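Local coordinates for protein GH3 beta-N-acetylglucosaminidase (Paenibacillaceae, PDB 6K5J) that probably hydrolyses terminal beta-linked N-acetylglucosamine residues from chitin fragments and related saccharides, as a glycoside hydrolase family 3 beta-N-acetylglucosaminidase, at residues 10-13 and 14-17; 33-36 and 37-41. One frame throughout, in Å; residues are numbered along the deposited sequence.

Interaction 1: residues 10-13 and 14-17; sequences ALTL and KQKV
A capping box formed by T12 and Q15 starts helix 13-19, the first helix of the modelled chain, within the family 3 N-terminal domain. T12 stands at the N-cap, and each of the two residues bonds the other's backbone N-H through its own side chain. OG1 of T12 accepts from Q15 N at 3.1 Å. In return the amide oxygen OE1 of Q15 takes the N-H of T12 at 2.9 Å; the donor lies in the carbonyl plane on a lone pair, and the bond is nearly straight (165°). Threonine suits the N-cap because its short hydroxyl can turn back to the first turn: chi1 of 71° sets OG1 between the backbone N and the carbonyl carbon, leaving CG2 anti to the carbonyl carbon, 3.5 Å from OE1 of Q15. Glutamine brings a chain long enough to span the turn, extended beyond CG, so that its amide reaches the backbone of T12. The side chains of Q15 and L11 cross at about a right angle, with CD2 of L11 resting 3.8 Å from the amide carbon CD of Q15. Were Q15 replaced by alanine, the N-H of T12 would probably lose this acceptor and the chain ahead of the helix would be less firmly held. K16 runs out straight, its CG 3.8 Å from CB of L11; the apolar part of the lysine lies against leucine, while NZ goes on to a salt bridge with D327 of helix 323-339. Backbone bonds from K16 N to T12 O and from V17 N to L13 O are the first of the helix here. On the flank that meets helix 302-317, L13 and V17 cross obliquely, L13 CD1 lying 4.2 Å from V17 CG2.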
loop_
_atom_site.group_PDB
_atom_site.type_symbol
_atom_site.label_atom_id
_atom_site.label_comp_id
_atom_site.label_asym_id
_atom_site.label_seq_id
_atom_site.Cartn_x
_atom_site.Cartn_y
_atom_site.Cartn_z
ATOM N N ALA A 10 17.425 18.110 -26.701
ATOM C CA ALA A 10 18.339 16.980 -26.590
ATOM C C ALA A 10 19.072 17.017 -25.248
ATOM O O ALA A 10 19.718 18.006 -24.890
ATOM C CB ALA A 10 19.324 16.973 -27.731
ATOM N N LEU A 11 18.967 15.923 -24.508
ATOM C CA LEU A 11 19.468 15.869 -23.143
ATOM C C LEU A 11 20.953 15.538 -23.120
ATOM O O LEU A 11 21.445 14.762 -23.946
ATOM C CB LEU A 11 18.691 14.824 -22.345
ATOM C CG LEU A 11 17.184 15.062 -22.337
ATOM C CD1 LEU A 11 16.477 13.844 -21.759
ATOM C CD2 LEU A 11 16.857 16.314 -21.541
ATOM N N THR A 12 21.666 16.140 -22.168
ATOM C CA THR A 12 23.032 15.730 -21.881
ATOM C C THR A 12 23.036 14.362 -21.209
ATOM O O THR A 12 22.008 13.866 -20.736
ATOM C CB THR A 12 23.716 16.741 -20.970
ATOM O OG1 THR A 12 23.141 16.654 -19.660
ATOM C CG2 THR A 12 23.522 18.154 -21.510
ATOM N N LEU A 13 24.224 13.757 -21.157
ATOM C CA LEU A 13 24.365 12.480 -20.473
ATOM C C LEU A 13 23.939 12.584 -19.015
ATOM O O LEU A 13 23.272 11.685 -18.495
ATOM C CB LEU A 13 25.807 11.983 -20.568
ATOM C CG LEU A 13 26.082 10.661 -19.848
ATOM C CD1 LEU A 13 25.094 9.594 -20.293
ATOM C CD2 LEU A 13 27.515 10.200 -20.103
ATOM N N LYS A 14 24.317 13.671 -18.335
ATOM C CA LYS A 14 23.938 13.806 -16.933
ATOM C C LYS A 14 22.425 13.955 -16.784
ATOM O O LYS A 14 21.838 13.451 -15.818
ATOM C CB LYS A 14 24.663 14.994 -16.296
ATOM C CG LYS A 14 25.944 14.613 -15.557
ATOM C CD LYS A 14 26.447 15.750 -14.656
ATOM C CE LYS A 14 25.551 15.947 -13.416
ATOM N NZ LYS A 14 25.327 14.687 -12.625
ATOM N N GLN A 15 21.775 14.650 -17.722
ATOM C CA GLN A 15 20.316 14.736 -17.679
ATOM C C GLN A 15 19.670 13.382 -17.950
ATOM O O GLN A 15 18.641 13.051 -17.351
ATOM C CB GLN A 15 19.807 15.750 -18.693
ATOM C CG GLN A 15 19.981 17.199 -18.319
ATOM C CD GLN A 15 19.568 18.095 -19.469
ATOM O OE1 GLN A 15 20.102 17.983 -20.576
ATOM N NE2 GLN A 15 18.592 18.961 -19.226
ATOM N N LYS A 16 20.219 12.608 -18.886
ATOM C CA LYS A 16 19.648 11.292 -19.162
ATOM C C LYS A 16 19.770 10.391 -17.945
ATOM O O LYS A 16 18.810 9.705 -17.570
ATOM C CB LYS A 16 20.329 10.646 -20.371
ATOM C CG LYS A 16 20.133 11.389 -21.691
ATOM C CD LYS A 16 20.777 10.599 -22.825
ATOM C CE LYS A 16 20.859 11.419 -24.101
ATOM N NZ LYS A 16 21.509 10.637 -25.189
ATOM N N VAL A 17 20.938 10.396 -17.303
ATOM C CA VAL A 17 21.126 9.560 -16.122
ATOM C C VAL A 17 20.187 10.011 -15.011
ATOM O O VAL A 17 19.581 9.187 -14.317
ATOM C CB VAL A 17 22.604 9.578 -15.686
ATOM C CG1 VAL A 17 22.756 9.146 -14.222
ATOM C CG2 VAL A 17 23.433 8.672 -16.602
#

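Interaction 2: residues 33-36 and 37-41; sequences DARK and LITED
Helix 32-39, the helix of the beta-alpha-beta unit between strands 21-23 and 45-47, nears its end in this contact, where the side chains of K36 and E40 lie alongside each other, pointing the same way. Both leave their backbones with CG anti to the carbonyl carbon, but the glutamate then stays extended while the lysine bends at chi3 and chi4. The bend at chi3 lays the lysine's CE beside the carboxylate, 3.1 Å from OE2 of E40. The bend at chi4 sets NZ, which ends farther from that oxygen than CE does, and the salt bridge from K36 NZ to E40 OE2 is rather long at 3.5 Å. Opposite charges four residues apart suit this exposed side.

T39 uses its hydroxyl differently. With chi1 at 68°, OG1 sits between the backbone N and the carbonyl carbon and turns back to give its proton to R35 O at 2.8 Å. It comes from above the carbonyl plane, 38° out of it, while T39 N reaches R35 O from the opposite face; one oxygen is thus gripped by two donors of one residue. A threonine fits near the helix end because its hydroxyl finds this acceptor inside its own helix, while the rest of its side chain meets I69 of helix 56-72.

L37 and I38 supply the apolar faces: L37 meets Y302 and Q305 of helix 302-317, whereas I38 lies on L66 and A70 of helix 56-72. Toward D41 the helix gives way to a turn, and K36 O takes both E40 N and D41 N. D41, buried, pairs through OD1 with K306, but its other oxygen OD2 has no partner in the model and lies 3.6 Å from K36 O.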
loop_
_atom_site.group_PDB
_atom_site.type_symbol
_atom_site.label_atom_id
_atom_site.label_comp_id
_atom_site.label_asym_id
_atom_site.label_seq_id
_atom_site.Cartn_x
_atom_site.Cartn_y
_atom_site.Cartn_z
ATOM N N ASP A 33 17.965 20.238 -0.534
ATOM C CA ASP A 33 18.277 18.958 -1.161
ATOM C C ASP A 33 17.400 18.723 -2.387
ATOM O O ASP A 33 17.876 18.247 -3.424
ATOM C CB ASP A 33 18.088 17.813 -0.163
ATOM C CG ASP A 33 19.237 17.683 0.808
ATOM O OD1 ASP A 33 20.240 18.396 0.644
ATOM O OD2 ASP A 33 19.123 16.865 1.738
ATOM N N ALA A 34 16.109 19.028 -2.276
ATOM C CA ALA A 34 15.217 18.839 -3.416
ATOM C C ALA A 34 15.629 19.738 -4.580
ATOM O O ALA A 34 15.633 19.314 -5.747
ATOM C CB ALA A 34 13.776 19.119 -2.989
ATOM N N ARG A 35 16.028 20.970 -4.268
ATOM C CA ARG A 35 16.449 21.916 -5.296
ATOM C C ARG A 35 17.691 21.423 -6.038
ATOM O O ARG A 35 17.774 21.531 -7.269
ATOM C CB ARG A 35 16.691 23.274 -4.642
ATOM C CG ARG A 35 16.842 24.433 -5.592
ATOM C CD ARG A 35 16.900 25.750 -4.814
ATOM N NE ARG A 35 15.722 25.933 -3.969
ATOM C CZ ARG A 35 14.596 26.509 -4.380
ATOM N NH1 ARG A 35 14.499 26.960 -5.627
ATOM N NH2 ARG A 35 13.566 26.632 -3.549
ATOM N N LYS A 36 18.660 20.868 -5.307
ATOM C CA LYS A 36 19.890 20.375 -5.924
ATOM C C LYS A 36 19.644 19.088 -6.711
ATOM O O LYS A 36 20.219 18.888 -7.791
ATOM C CB LYS A 36 20.958 20.166 -4.843
ATOM C CG LYS A 36 21.577 21.502 -4.375
ATOM C CD LYS A 36 22.819 21.363 -3.476
ATOM C CE LYS A 36 24.039 22.024 -4.101
ATOM N NZ LYS A 36 24.370 23.375 -3.585
ATOM N N LEU A 37 18.793 18.201 -6.187
ATOM C CA LEU A 37 18.427 17.000 -6.933
ATOM C C LEU A 37 17.820 17.362 -8.283
ATOM O O LEU A 37 18.125 16.731 -9.302
ATOM C CB LEU A 37 17.443 16.153 -6.122
ATOM C CG LEU A 37 17.976 15.392 -4.897
ATOM C CD1 LEU A 37 16.824 14.868 -4.053
ATOM C CD2 LEU A 37 18.882 14.270 -5.326
ATOM N N ILE A 38 16.962 18.379 -8.308
ATOM C CA ILE A 38 16.288 18.751 -9.545
ATOM C C ILE A 38 17.226 19.522 -10.462
ATOM O O ILE A 38 17.368 19.186 -11.642
ATOM C CB ILE A 38 15.013 19.555 -9.240
ATOM C CG1 ILE A 38 13.975 18.681 -8.533
ATOM C CG2 ILE A 38 14.445 20.144 -10.533
ATOM C CD1 ILE A 38 12.836 19.492 -7.909
ATOM N N THR A 39 17.882 20.567 -9.938
ATOM C CA THR A 39 18.634 21.477 -10.806
ATOM C C THR A 39 20.048 20.986 -11.089
ATOM O O THR A 39 20.571 21.227 -12.180
ATOM C CB THR A 39 18.694 22.877 -10.195
ATOM O OG1 THR A 39 19.501 22.854 -9.012
ATOM C CG2 THR A 39 17.293 23.375 -9.852
ATOM N N GLU A 40 20.685 20.304 -10.146
ATOM C CA GLU A 40 22.055 19.858 -10.356
ATOM C C GLU A 40 22.154 18.395 -10.744
ATOM O O GLU A 40 22.987 18.041 -11.577
ATOM C CB GLU A 40 22.890 20.122 -9.103
ATOM C CG GLU A 40 22.879 21.603 -8.743
ATOM C CD GLU A 40 23.714 21.925 -7.525
ATOM O OE1 GLU A 40 24.510 21.059 -7.097
ATOM O OE2 GLU A 40 23.574 23.053 -6.997
ATOM N N ASP A 41 21.317 17.532 -10.179
ATOM C CA ASP A 41 21.366 16.124 -10.534
ATOM C C ASP A 41 20.318 15.735 -11.567
ATOM O O ASP A 41 20.340 14.600 -12.043
ATOM C CB ASP A 41 21.217 15.267 -9.278
ATOM C CG ASP A 41 22.307 15.561 -8.249
ATOM O OD1 ASP A 41 23.493 15.579 -8.638
ATOM O OD2 ASP A 41 21.976 15.776 -7.066
#

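Interactions 1 and 2 follow each other along the chain within the family 3 N-terminal domain, the TIM-barrel-like part of the enzyme. Residues 10-17 begin the helix leading to strand 21-23, and residues 33-41 close the helix that follows that strand. Their centres are 14 Å apart, and they touch through packing: CE of K14 lies 3.8 Å from E40 O. Helix 302-317 backs both, receiving L13 and V17 from interaction 1 and L37 and D41 from interaction 2. The two centres lie about 32 and 28 Å from the centre of the chain, on the same side, so both lie well out from that centre.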